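Local coordinates for protein activator of 2-hydroxyisocaproyl-CoA dehydratase (Clostridium difficile, PDB 4EHU) that transfers one electron, coupled to ATP hydrolysis, from a [4Fe-4S] cluster shared by its homodimer to activate (R)-2-hydroxyisocaproyl-CoA dehydratase in leucine fermentation, at residues Leu147-Ile160 / Ala180-Ser192. Numbering follows the deposited sequence.
With ACT (acetate ion), chain I.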
ATOM      1  N   LEU A 147      20.568   0.037  -6.766  1.00 19.60           N
ATOM      2  CA  LEU A 147      19.763   1.260  -6.886  1.00 19.38           C
ATOM      3  C   LEU A 147      20.542   2.524  -6.523  1.00 20.10           C
ATOM      4  O   LEU A 147      20.434   3.532  -7.209  1.00 18.07           O
ATOM      5  CB  LEU A 147      18.509   1.173  -6.004  1.00 17.88           C
ATOM      6  CG  LEU A 147      17.531   0.059  -6.390  1.00 19.84           C
ATOM      7  CD1 LEU A 147      16.354   0.019  -5.383  1.00 21.61           C
ATOM      8  CD2 LEU A 147      17.001   0.244  -7.807  1.00 25.28           C
ATOM      9  N   GLY A 148      21.299   2.480  -5.433  1.00 17.92           N
ATOM     10  CA  GLY A 148      22.005   3.653  -4.954  1.00 17.58           C
ATOM     11  C   GLY A 148      22.962   4.181  -6.010  1.00 19.74           C
ATOM     12  O   GLY A 148      22.996   5.378  -6.311  1.00 18.93           O
ATOM     13  N   SER A 149      23.749   3.277  -6.582  0.60 19.12           N
ATOM     14  CA  SER A 149      24.776   3.666  -7.539  0.60 19.55           C
ATOM     15  C   SER A 149      24.116   4.150  -8.832  0.60 17.54           C
ATOM     16  O   SER A 149      24.569   5.122  -9.450  0.60 22.99           O
ATOM     17  CB  SER A 149      25.711   2.485  -7.806  0.60 26.79           C
ATOM     18  OG  SER A 149      26.619   2.760  -8.866  0.60 26.61           O
ATOM     19  N   ILE A 150      23.043   3.484  -9.245  1.00 19.80           N
ATOM     20  CA  ILE A 150      22.361   3.870 -10.480  1.00 19.39           C
ATOM     21  C   ILE A 150      21.826   5.289 -10.341  1.00 22.32           C
ATOM     22  O   ILE A 150      21.966   6.114 -11.259  1.00 18.94           O
ATOM     23  CB  ILE A 150      21.226   2.895 -10.810  1.00 22.17           C
ATOM     24  CG1 ILE A 150      21.838   1.597 -11.350  1.00 28.05           C
ATOM     25  CG2 ILE A 150      20.251   3.509 -11.833  1.00 23.72           C
ATOM     26  CD1 ILE A 150      20.884   0.418 -11.339  1.00 27.25           C
ATOM     27  N   SER A 151      21.224   5.586  -9.191  0.59 19.69           N
ATOM     28  CA  SER A 151      20.546   6.868  -8.985  0.59 16.46           C
ATOM     29  C   SER A 151      21.543   8.040  -9.024  0.59 17.09           C
ATOM     30  O   SER A 151      21.158   9.163  -9.353  0.59 17.96           O
ATOM     31  CB  SER A 151      19.771   6.858  -7.657  0.59 19.24           C
ATOM     32  OG  SER A 151      20.664   6.845  -6.566  0.59 17.95           O
ATOM     33  N   MET A 152      22.809   7.784  -8.683  1.00 17.46           N
ATOM     34  CA  MET A 152      23.828   8.837  -8.762  1.00 20.30           C
ATOM     35  C   MET A 152      23.857   9.496 -10.132  1.00 20.71           C
ATOM     36  O   MET A 152      24.248  10.670 -10.254  1.00 21.87           O
ATOM     37  CB  MET A 152      25.235   8.284  -8.487  1.00 25.93           C
ATOM     38  CG  MET A 152      25.395   7.666  -7.123  1.00 22.55           C
ATOM     39  SD  MET A 152      27.090   7.061  -6.979  1.00 29.87           S
ATOM     40  CE  MET A 152      27.170   6.768  -5.211  1.00 31.87           C
ATOM     41  N   ASN A 153      23.541   8.738 -11.183  1.00 17.20           N
ATOM     42  CA  ASN A 153      23.624   9.276 -12.541  1.00 19.44           C
ATOM     43  C   ASN A 153      22.434  10.130 -12.952  1.00 17.24           C
ATOM     44  O   ASN A 153      22.430  10.701 -14.037  1.00 17.92           O
ATOM     45  CB  ASN A 153      23.770   8.144 -13.560  1.00 23.36           C
ATOM     46  CG  ASN A 153      25.063   7.382 -13.390  1.00 26.92           C
ATOM     47  OD1 ASN A 153      26.112   7.973 -13.135  1.00 25.66           O
ATOM     48  ND2 ASN A 153      24.995   6.063 -13.524  1.00 33.48           N
ATOM     49  N   SER A 154      21.406  10.197 -12.105  1.00 15.29           N
ATOM     50  CA  SER A 154      20.200  10.957 -12.434  1.00 14.49           C
ATOM     51  C   SER A 154      20.502  12.450 -12.515  1.00 15.35           C
ATOM     52  O   SER A 154      21.146  13.018 -11.630  1.00 18.44           O
ATOM     53  CB  SER A 154      19.117  10.699 -11.369  1.00 15.81           C
ATOM     54  OG  SER A 154      18.001  11.554 -11.575  1.00 16.12           O
ATOM     55  N   GLN A 155      20.010  13.064 -13.582  1.00 17.16           N
ATOM     56  CA  GLN A 155      20.070  14.516 -13.723  1.00 16.05           C
ATOM     57  C   GLN A 155      18.673  15.128 -13.779  1.00 24.75           C
ATOM     58  O   GLN A 155      18.504  16.311 -13.493  1.00 27.23           O
ATOM     59  CB  GLN A 155      20.817  14.863 -14.998  1.00 16.00           C
ATOM     60  CG  GLN A 155      22.304  14.500 -14.857  1.00 16.26           C
ATOM     61  CD  GLN A 155      22.997  14.488 -16.210  1.00 20.55           C
ATOM     62  OE1 GLN A 155      23.089  13.448 -16.871  1.00 23.02           O
ATOM     63  NE2 GLN A 155      23.459  15.664 -16.658  1.00 21.25           N
ATOM     64  N   ASN A 156      17.671  14.360 -14.172  0.62 19.24           N
ATOM     65  CA  ASN A 156      16.321  14.915 -14.202  0.62 20.43           C
ATOM     66  C   ASN A 156      15.313  13.837 -13.814  0.62 17.39           C
ATOM     67  O   ASN A 156      14.688  13.169 -14.637  0.62 18.83           O
ATOM     68  CB  ASN A 156      15.994  15.567 -15.546  0.62 21.80           C
ATOM     69  CG  ASN A 156      16.956  16.711 -15.907  0.62 25.39           C
ATOM     70  OD1 ASN A 156      16.680  17.903 -15.682  0.62 19.60           O
ATOM     71  ND2 ASN A 156      18.092  16.344 -16.473  0.62 28.09           N
ATOM     72  N   GLU A 157      15.227  13.688 -12.508  1.00 19.18           N
ATOM     73  CA  GLU A 157      14.333  12.757 -11.833  1.00 17.05           C
ATOM     74  C   GLU A 157      12.941  12.728 -12.457  1.00 17.69           C
ATOM     75  O   GLU A 157      12.380  13.776 -12.784  1.00 19.67           O
ATOM     76  CB  GLU A 157      14.218  13.193 -10.376  1.00 23.01           C
ATOM     77  CG  GLU A 157      13.268  12.380  -9.553  1.00 27.95           C
ATOM     78  CD  GLU A 157      13.124  12.917  -8.140  1.00 24.84           C
ATOM     79  OE1 GLU A 157      14.135  13.279  -7.558  1.00 24.84           O
ATOM     80  OE2 GLU A 157      11.984  12.993  -7.647  1.00 42.70           O
ATOM     81  N   VAL A 158      12.380  11.533 -12.619  1.00 18.47           N
ATOM     82  CA  VAL A 158      10.996  11.429 -13.108  1.00 17.27           C
ATOM     83  C   VAL A 158      10.027  11.713 -11.960  1.00 18.68           C
ATOM     84  O   VAL A 158      10.336  11.480 -10.820  1.00 28.07           O
ATOM     85  CB  VAL A 158      10.641  10.034 -13.629  1.00 21.20           C
ATOM     86  CG1 VAL A 158      11.571   9.597 -14.727  1.00 28.15           C
ATOM     87  CG2 VAL A 158      10.590   9.021 -12.456  1.00 29.94           C
ATOM     88  N   SER A 159       8.851  12.213 -12.286  1.00 28.64           N
ATOM     89  CA  SER A 159       7.871  12.484 -11.250  1.00 40.18           C
ATOM     90  C   SER A 159       7.087  11.208 -10.989  1.00 23.18           C
ATOM     91  O   SER A 159       6.760  10.487 -11.918  1.00 27.87           O
ATOM     92  CB  SER A 159       6.942  13.615 -11.684  1.00 42.11           C
ATOM     93  OG  SER A 159       6.421  13.366 -12.981  1.00 50.34           O
ATOM     94  N   ILE A 160       6.851  10.910  -9.719  1.00 32.27           N
ATOM     95  CA  ILE A 160       5.895   9.868  -9.344  1.00 23.44           C
ATOM     96  C   ILE A 160       4.866  10.570  -8.485  1.00 21.76           C
ATOM     97  O   ILE A 160       5.197  11.074  -7.414  1.00 20.63           O
ATOM     98  CB  ILE A 160       6.540   8.736  -8.543  1.00 22.44           C
ATOM     99  CG1 ILE A 160       7.641   8.056  -9.371  1.00 31.72           C
ATOM    100  CG2 ILE A 160       5.488   7.717  -8.106  1.00 23.53           C
ATOM    101  CD1 ILE A 160       8.298   6.903  -8.660  1.00 34.88           C
ATOM    102  N   ALA A 180      12.024   6.380 -20.369  1.00 28.98           N
ATOM    103  CA  ALA A 180      12.727   7.297 -19.473  1.00 26.88           C
ATOM    104  C   ALA A 180      14.032   6.636 -19.034  1.00 24.70           C
ATOM    105  O   ALA A 180      14.123   5.406 -18.917  1.00 25.91           O
ATOM    106  CB  ALA A 180      11.864   7.626 -18.267  1.00 26.64           C
ATOM    107  N   LYS A 181      15.049   7.447 -18.767  1.00 23.92           N
ATOM    108  CA  LYS A 181      16.339   6.913 -18.358  1.00 22.00           C
ATOM    109  C   LYS A 181      16.189   6.203 -17.019  1.00 25.32           C
ATOM    110  O   LYS A 181      15.590   6.749 -16.099  1.00 20.81           O
ATOM    111  CB  LYS A 181      17.353   8.042 -18.203  1.00 21.39           C
ATOM    112  CG  LYS A 181      17.706   8.773 -19.503  1.00 24.23           C
ATOM    113  CD  LYS A 181      18.683   9.892 -19.183  1.00 24.10           C
ATOM    114  CE  LYS A 181      18.896  10.801 -20.393  1.00 41.76           C
ATOM    115  NZ  LYS A 181      19.574  10.088 -21.493  1.00 52.64           N
ATOM    116  N   ILE A 182      16.729   4.996 -16.916  1.00 21.66           N
ATOM    117  CA  ILE A 182      16.583   4.200 -15.701  1.00 23.23           C
ATOM    118  C   ILE A 182      17.039   4.965 -14.457  1.00 23.46           C
ATOM    119  O   ILE A 182      16.388   4.895 -13.420  1.00 21.56           O
ATOM    120  CB  ILE A 182      17.325   2.838 -15.807  1.00 22.75           C
ATOM    121  CG1 ILE A 182      17.008   1.954 -14.599  1.00 25.25           C
ATOM    122  CG2 ILE A 182      18.832   3.029 -15.940  1.00 27.19           C
ATOM    123  CD1 ILE A 182      15.563   1.575 -14.499  1.00 29.14           C
ATOM    124  N   GLU A 183      18.154   5.689 -14.545  1.00 20.15           N
ATOM    125  CA  GLU A 183      18.645   6.404 -13.381  1.00 19.91           C
ATOM    126  C   GLU A 183      17.654   7.466 -12.896  1.00 15.70           C
ATOM    127  O   GLU A 183      17.575   7.734 -11.689  1.00 17.20           O
ATOM    128  CB  GLU A 183      20.016   7.047 -13.654  1.00 17.80           C
ATOM    129  CG  GLU A 183      20.047   8.055 -14.843  1.00 19.24           C
ATOM    130  CD  GLU A 183      20.427   7.434 -16.191  1.00 28.10           C
ATOM    131  OE1 GLU A 183      20.151   6.241 -16.420  1.00 22.88           O
ATOM    132  OE2 GLU A 183      21.003   8.149 -17.042  1.00 25.03           O
ATOM    133  N   ASP A 184      16.915   8.083 -13.819  1.00 16.26           N
ATOM    134  CA  ASP A 184      15.905   9.071 -13.425  1.00 14.38           C
ATOM    135  C   ASP A 184      14.658   8.423 -12.830  1.00 20.06           C
ATOM    136  O   ASP A 184      14.022   9.003 -11.966  1.00 16.80           O
ATOM    137  CB  ASP A 184      15.516   9.951 -14.623  1.00 18.99           C
ATOM    138  CG  ASP A 184      16.671  10.860 -15.057  1.00 18.63           C
ATOM    139  OD1 ASP A 184      17.413  11.315 -14.155  1.00 18.75           O
ATOM    140  OD2 ASP A 184      16.849  11.094 -16.289  1.00 21.13           O
ATOM    141  N   ILE A 185      14.326   7.227 -13.305  1.00 17.14           N
ATOM    142  CA  ILE A 185      13.233   6.434 -12.720  1.00 19.80           C
ATOM    143  C   ILE A 185      13.601   6.041 -11.305  1.00 21.81           C
ATOM    144  O   ILE A 185      12.808   6.206 -10.379  1.00 18.79           O
ATOM    145  CB  ILE A 185      12.939   5.163 -13.549  1.00 20.56           C
ATOM    146  CG1 ILE A 185      12.434   5.551 -14.943  1.00 21.43           C
ATOM    147  CG2 ILE A 185      11.897   4.263 -12.838  1.00 19.76           C
ATOM    148  CD1 ILE A 185      12.285   4.363 -15.866  1.00 23.87           C
ATOM    149  N   VAL A 186      14.822   5.545 -11.131  1.00 16.75           N
ATOM    150  CA  VAL A 186      15.306   5.176  -9.796  1.00 16.63           C
ATOM    151  C   VAL A 186      15.360   6.388  -8.856  1.00 18.94           C
ATOM    152  O   VAL A 186      14.946   6.278  -7.696  1.00 16.34           O
ATOM    153  CB  VAL A 186      16.689   4.504  -9.862  1.00 17.41           C
ATOM    154  CG1 VAL A 186      17.241   4.250  -8.451  1.00 20.01           C
ATOM    155  CG2 VAL A 186      16.599   3.198 -10.645  1.00 21.33           C
ATOM    156  N   ALA A 187      15.855   7.541  -9.320  1.00 16.32           N
ATOM    157  CA  ALA A 187      15.863   8.710  -8.438  1.00 15.13           C
ATOM    158  C   ALA A 187      14.438   9.030  -7.983  1.00 14.54           C
ATOM    159  O   ALA A 187      14.242   9.411  -6.831  1.00 15.57           O
ATOM    160  CB  ALA A 187      16.502   9.954  -9.116  1.00 15.10           C
ATOM    161  N   GLY A 188      13.462   8.914  -8.884  1.00 14.53           N
ATOM    162  CA  GLY A 188      12.076   9.210  -8.526  1.00 16.74           C
ATOM    163  C   GLY A 188      11.565   8.248  -7.476  1.00 17.75           C
ATOM    164  O   GLY A 188      10.868   8.655  -6.567  1.00 15.96           O
ATOM    165  N   ILE A 189      11.906   6.974  -7.626  1.00 17.01           N
ATOM    166  CA  ILE A 189      11.544   5.943  -6.650  1.00 17.09           C
ATOM    167  C   ILE A 189      12.136   6.281  -5.267  1.00 16.22           C
ATOM    168  O   ILE A 189      11.467   6.164  -4.249  1.00 16.59           O
ATOM    169  CB  ILE A 189      12.054   4.577  -7.153  1.00 19.59           C
ATOM    170  CG1 ILE A 189      11.109   4.039  -8.248  1.00 19.94           C
ATOM    171  CG2 ILE A 189      12.212   3.586  -5.997  1.00 22.32           C
ATOM    172  CD1 ILE A 189      11.767   2.920  -9.083  1.00 24.50           C
ATOM    173  N   HIS A 190      13.385   6.746  -5.238  1.00 13.77           N
ATOM    174  CA  HIS A 190      14.019   7.118  -3.995  1.00 12.86           C
ATOM    175  C   HIS A 190      13.349   8.321  -3.374  1.00 13.75           C
ATOM    176  O   HIS A 190      13.150   8.383  -2.161  1.00 14.68           O
ATOM    177  CB  HIS A 190      15.505   7.389  -4.225  1.00 13.95           C
ATOM    178  CG  HIS A 190      16.283   6.164  -4.546  1.00 13.04           C
ATOM    179  ND1 HIS A 190      17.527   6.213  -5.139  1.00 14.94           N
ATOM    180  CD2 HIS A 190      16.027   4.860  -4.305  1.00 20.41           C
ATOM    181  CE1 HIS A 190      17.977   4.980  -5.297  1.00 17.09           C
ATOM    182  NE2 HIS A 190      17.086   4.143  -4.801  1.00 17.47           N
ATOM    183  N   THR A 191      12.980   9.279  -4.200  1.00 14.01           N
ATOM    184  CA  THR A 191      12.340  10.461  -3.686  1.00 14.01           C
ATOM    185  C   THR A 191      10.978  10.088  -3.078  1.00 17.01           C
ATOM    186  O   THR A 191      10.623  10.602  -2.040  1.00 15.35           O
ATOM    187  CB  THR A 191      12.189  11.505  -4.792  1.00 15.87           C
ATOM    188  OG1 THR A 191      13.494  12.015  -5.079  1.00 15.18           O
ATOM    189  CG2 THR A 191      11.256  12.651  -4.337  1.00 15.52           C
ATOM    190  N   SER A 192      10.256   9.163  -3.697  1.00 14.78           N
ATOM    191  CA  SER A 192       8.995   8.682  -3.103  1.00 14.52           C
ATOM    192  C   SER A 192       9.186   8.183  -1.672  1.00 16.16           C
ATOM    193  O   SER A 192       8.450   8.568  -0.764  1.00 16.75           O
ATOM    194  CB  SER A 192       8.412   7.562  -3.955  1.00 19.32           C
ATOM    195  OG  SER A 192       7.931   8.085  -5.176  1.00 23.93           O
TER
HETATM  196  C   ACT I 307      20.732  10.854  -6.460  1.00 29.39           C
HETATM  197  O   ACT I 307      20.589   9.724  -5.934  1.00 27.69           O
HETATM  198  OXT ACT I 307      21.827  11.450  -6.272  1.00 29.85           O
HETATM  199  CH3 ACT I 307      19.648  11.458  -7.307  1.00 23.08           C
HETATM  200  O   HOH W   1      22.361   4.731 -15.294  1.00 36.66           O
HETATM  201  O   HOH W   2      19.345  12.190 -16.456  1.00 20.04           O
HETATM  202  O   HOH W   3      21.658  10.837 -17.013  1.00 25.83           O
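Helix 147-151 and the loop after it wrap around the first turns of helix 182-204, a mixed polar and apolar contact in which Asp184 holds the loop where it crosses the helix. With CG anti to the carbonyl carbon (chi1 -68°), the carboxylate of Asp184 is carried to Ser154 and Asn156 and works mainly through OD1: Ser154 OG donates to its anti lone pair at 2.7 Å, while Asn156 N comes from above the carboxylate plane at 3.1 Å. A separate backbone bond, nearly straight (179°), runs from Val158 N to Asp184 O at 3.1 Å. That oxygen keeps its helical bond from Gly188 N, the two donors lying on opposite faces of the carbonyl plane. In this actin-fold ATPase the contact belongs to the half that carries both cluster cysteines, Cys125 and Cys164, and part of the ATP site; Leu147 lies about 6 Å from the bound ATP analogue, side chain to ligand. On helix 147-151, Ile150 CG2 meets Val186 CG2 at 3.9 Å, their side chains roughly perpendicular, and the His190 ring turns its edge to Ser151. Further along the loop, Glu157 extends across Gly188, bringing OE1 to 2.9 Å from Thr191 OG1, whose firm partner is Arg228. Beyond it, Ile160 CD1 packs 4.0 Å from Ile189 CG1, and Ile160 also touches Ala168 and Glu171 of helix 165-177.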